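Local coordinates for calcium uptake protein 3, mitochondrial (Homo sapiens, PDB 6AGI) that senses calcium in mitochondria through its EF-hands and, as a disulfide-linked heterodimer with MICU1, regulates the mitochondrial calcium uniporter channel, at residues B[122-127]-B[207-212]. Sequence-based numbering, arbitrary orientation.
Sequences VDKKEF and VTDTTL. With CA (calcium ion), chain F.
A single surface salt bridge, Lys-124 to Asp-209, ties the first EF-hand to the loop that leads into helix 211-217. Lys-124 is the first residue of helix 124-138, the exiting helix of this helix-loop-helix motif. Its CB points toward 207-212, and the chain beyond is extended. With CG anti to the backbone N (chi1 -173°), it carries the ammonium group across to the loop. There NZ lies 3.5 Å from Asp-209 OD1, a long approach with no hydrogen bond. The two side chains meet at about a right angle. On the way, Lys-124 also touches Leu-213 and Phe-217 of helix 211-217. Deeper in, Phe-127 CZ and Leu-212 CB come no nearer than 5.2 Å. Phe-127 instead packs against the rings of Phe-114 and Phe-95. Thr-210 is the N-cap of helix 211-217.

The calcium site lies on another side of the exiting helix. Glu-126 binds the ion through both carboxylate oxygens, with OE1 at 2.5 Å and OE2 at 2.8 Å. Asp-115, Asp-117, Asn-119 and the carbonyl of Met-121 supply the other ligands from this chain. A hydrogen bond inside the loop probably helps to orient the glutamate: Asp-123 N donates to Glu-126 OE1 over 2.9 Å, and OE1 accepts with its anti lone pair, the one pointing away from OE2.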
ATOM      1  N   VAL B 122      18.619   3.786  18.249  1.00 39.49           N
ATOM      2  CA  VAL B 122      17.392   4.298  18.841  1.00 30.63           C
ATOM      3  C   VAL B 122      17.592   4.270  20.352  1.00 25.98           C
ATOM      4  O   VAL B 122      17.804   3.205  20.941  1.00 20.96           O
ATOM      5  CB  VAL B 122      16.150   3.504  18.404  1.00 32.65           C
ATOM      6  CG1 VAL B 122      14.939   3.911  19.201  1.00 28.69           C
ATOM      7  CG2 VAL B 122      15.858   3.785  16.957  1.00 16.78           C
ATOM      8  N   ASP B 123      17.630   5.460  20.954  1.00 53.34           N
ATOM      9  CA  ASP B 123      17.656   5.659  22.399  1.00 57.98           C
ATOM     10  C   ASP B 123      16.386   5.112  23.033  1.00 52.51           C
ATOM     11  O   ASP B 123      15.352   4.957  22.382  1.00 50.29           O
ATOM     12  CB  ASP B 123      17.715   7.147  22.737  1.00 67.46           C
ATOM     13  CG  ASP B 123      18.744   7.895  21.926  1.00 88.57           C
ATOM     14  OD1 ASP B 123      19.499   7.250  21.163  1.00 92.51           O
ATOM     15  OD2 ASP B 123      18.745   9.142  22.011  1.00 96.79           O
ATOM     16  N   LYS B 124      16.458   4.868  24.339  1.00 46.82           N
ATOM     17  CA  LYS B 124      15.234   4.716  25.118  1.00 43.03           C
ATOM     18  C   LYS B 124      14.343   5.950  24.987  1.00 44.05           C
ATOM     19  O   LYS B 124      13.115   5.838  25.027  1.00 46.01           O
ATOM     20  CB  LYS B 124      15.572   4.456  26.589  1.00 35.94           C
ATOM     21  CG  LYS B 124      14.377   4.118  27.487  1.00 42.82           C
ATOM     22  CD  LYS B 124      14.902   3.787  28.878  1.00 48.73           C
ATOM     23  CE  LYS B 124      13.841   3.762  29.967  1.00 49.94           C
ATOM     24  NZ  LYS B 124      14.500   3.285  31.229  1.00 58.04           N
ATOM     25  N   LYS B 125      14.942   7.134  24.830  1.00 52.25           N
ATOM     26  CA  LYS B 125      14.176   8.373  24.871  1.00 45.50           C
ATOM     27  C   LYS B 125      13.486   8.625  23.537  1.00 54.02           C
ATOM     28  O   LYS B 125      12.288   8.975  23.503  1.00 63.67           O
ATOM     29  CB  LYS B 125      15.126   9.527  25.236  1.00 54.49           C
ATOM     30  CG  LYS B 125      14.540  10.930  25.221  1.00 67.60           C
ATOM     31  CD  LYS B 125      15.401  11.880  24.381  1.00 80.82           C
ATOM     32  CE  LYS B 125      14.949  11.965  22.933  1.00 85.80           C
ATOM     33  NZ  LYS B 125      16.022  12.489  22.025  1.00 84.05           N
ATOM     34  N   GLU B 126      14.189   8.306  22.439  1.00 50.24           N
ATOM     35  CA  GLU B 126      13.547   8.196  21.131  1.00 46.73           C
ATOM     36  C   GLU B 126      12.374   7.225  21.161  1.00 38.65           C
ATOM     37  O   GLU B 126      11.264   7.553  20.728  1.00 31.23           O
ATOM     38  CB  GLU B 126      14.552   7.750  20.073  1.00 31.36           C
ATOM     39  CG  GLU B 126      15.288   8.883  19.430  1.00 40.07           C
ATOM     40  CD  GLU B 126      16.408   8.408  18.535  1.00 49.98           C
ATOM     41  OE1 GLU B 126      17.059   7.406  18.870  1.00 51.78           O
ATOM     42  OE2 GLU B 126      16.613   9.026  17.471  1.00 56.25           O
ATOM     43  N   PHE B 127      12.611   6.021  21.673  1.00 27.32           N
ATOM     44  CA  PHE B 127      11.553   5.030  21.725  1.00 36.59           C
ATOM     45  C   PHE B 127      10.378   5.517  22.556  1.00 36.55           C
ATOM     46  O   PHE B 127       9.245   5.130  22.286  1.00 41.70           O
ATOM     47  CB  PHE B 127      12.089   3.694  22.250  1.00 23.85           C
ATOM     48  CG  PHE B 127      11.106   2.573  22.134  1.00 28.14           C
ATOM     49  CD1 PHE B 127      10.208   2.290  23.153  1.00 26.63           C
ATOM     50  CD2 PHE B 127      11.035   1.835  20.964  1.00 40.41           C
ATOM     51  CE1 PHE B 127       9.299   1.256  23.027  1.00 20.13           C
ATOM     52  CE2 PHE B 127      10.108   0.815  20.819  1.00 37.66           C
ATOM     53  CZ  PHE B 127       9.244   0.523  21.857  1.00 39.66           C
ATOM     54  N   VAL B 207       9.143   6.995  33.831  1.00 97.80           N
ATOM     55  CA  VAL B 207       7.936   6.271  33.448  1.00 86.40           C
ATOM     56  C   VAL B 207       8.137   4.818  33.855  1.00 75.22           C
ATOM     57  O   VAL B 207       9.267   4.353  34.036  1.00 84.81           O
ATOM     58  CB  VAL B 207       7.654   6.441  31.930  1.00 87.53           C
ATOM     59  CG1 VAL B 207       6.876   5.273  31.346  1.00 86.26           C
ATOM     60  CG2 VAL B 207       6.908   7.757  31.673  1.00 91.19           C
ATOM     61  N   THR B 208       7.028   4.113  34.068  1.00 54.50           N
ATOM     62  CA  THR B 208       7.100   2.719  34.488  1.00 47.26           C
ATOM     63  C   THR B 208       7.826   1.848  33.459  1.00 53.56           C
ATOM     64  O   THR B 208       7.444   1.790  32.287  1.00 52.25           O
ATOM     65  CB  THR B 208       5.692   2.177  34.725  1.00 38.75           C
ATOM     66  OG1 THR B 208       5.202   2.652  35.980  1.00 52.06           O
ATOM     67  CG2 THR B 208       5.694   0.665  34.733  1.00 37.83           C
ATOM     68  N   ASP B 209       8.848   1.129  33.915  1.00 48.94           N
ATOM     69  CA  ASP B 209       9.593   0.249  33.026  1.00 38.23           C
ATOM     70  C   ASP B 209       8.704  -0.906  32.583  1.00 36.24           C
ATOM     71  O   ASP B 209       7.757  -1.287  33.269  1.00 39.68           O
ATOM     72  CB  ASP B 209      10.835  -0.307  33.733  1.00 40.75           C
ATOM     73  CG  ASP B 209      12.058   0.564  33.550  1.00 53.26           C
ATOM     74  OD1 ASP B 209      11.912   1.689  33.025  1.00 62.35           O
ATOM     75  OD2 ASP B 209      13.155   0.135  33.968  1.00 61.24           O
ATOM     76  N   THR B 210       8.992  -1.441  31.404  1.00 24.11           N
ATOM     77  CA  THR B 210       8.186  -2.497  30.822  1.00 23.22           C
ATOM     78  C   THR B 210       9.132  -3.552  30.273  1.00 30.13           C
ATOM     79  O   THR B 210      10.360  -3.382  30.288  1.00 34.42           O
ATOM     80  CB  THR B 210       7.248  -1.991  29.713  1.00 37.06           C
ATOM     81  OG1 THR B 210       8.003  -1.321  28.694  1.00 44.82           O
ATOM     82  CG2 THR B 210       6.158  -1.062  30.261  1.00 35.21           C
ATOM     83  N   THR B 211       8.554  -4.669  29.810  1.00 33.15           N
ATOM     84  CA  THR B 211       9.386  -5.738  29.265  1.00 25.07           C
ATOM     85  C   THR B 211      10.111  -5.296  28.002  1.00 28.63           C
ATOM     86  O   THR B 211      11.312  -5.532  27.866  1.00 30.10           O
ATOM     87  CB  THR B 211       8.553  -7.001  29.035  1.00 31.89           C
ATOM     88  OG1 THR B 211       8.391  -7.682  30.288  1.00 54.14           O
ATOM     89  CG2 THR B 211       9.182  -7.924  27.961  1.00 18.59           C
ATOM     90  N   LEU B 212       9.415  -4.642  27.067  1.00 29.16           N
ATOM     91  CA  LEU B 212      10.113  -4.223  25.854  1.00 17.90           C
ATOM     92  C   LEU B 212      11.131  -3.132  26.158  1.00 18.91           C
ATOM     93  O   LEU B 212      12.194  -3.076  25.529  1.00 18.85           O
ATOM     94  CB  LEU B 212       9.119  -3.767  24.786  1.00 17.27           C
ATOM     95  CG  LEU B 212       8.461  -4.980  24.134  1.00 34.03           C
ATOM     96  CD1 LEU B 212       7.532  -4.538  23.019  1.00 28.52           C
ATOM     97  CD2 LEU B 212       9.519  -6.003  23.628  1.00 30.40           C
TER
HETATM   98 CA    CA F 601      19.191   8.017  17.771  1.00 64.95          CA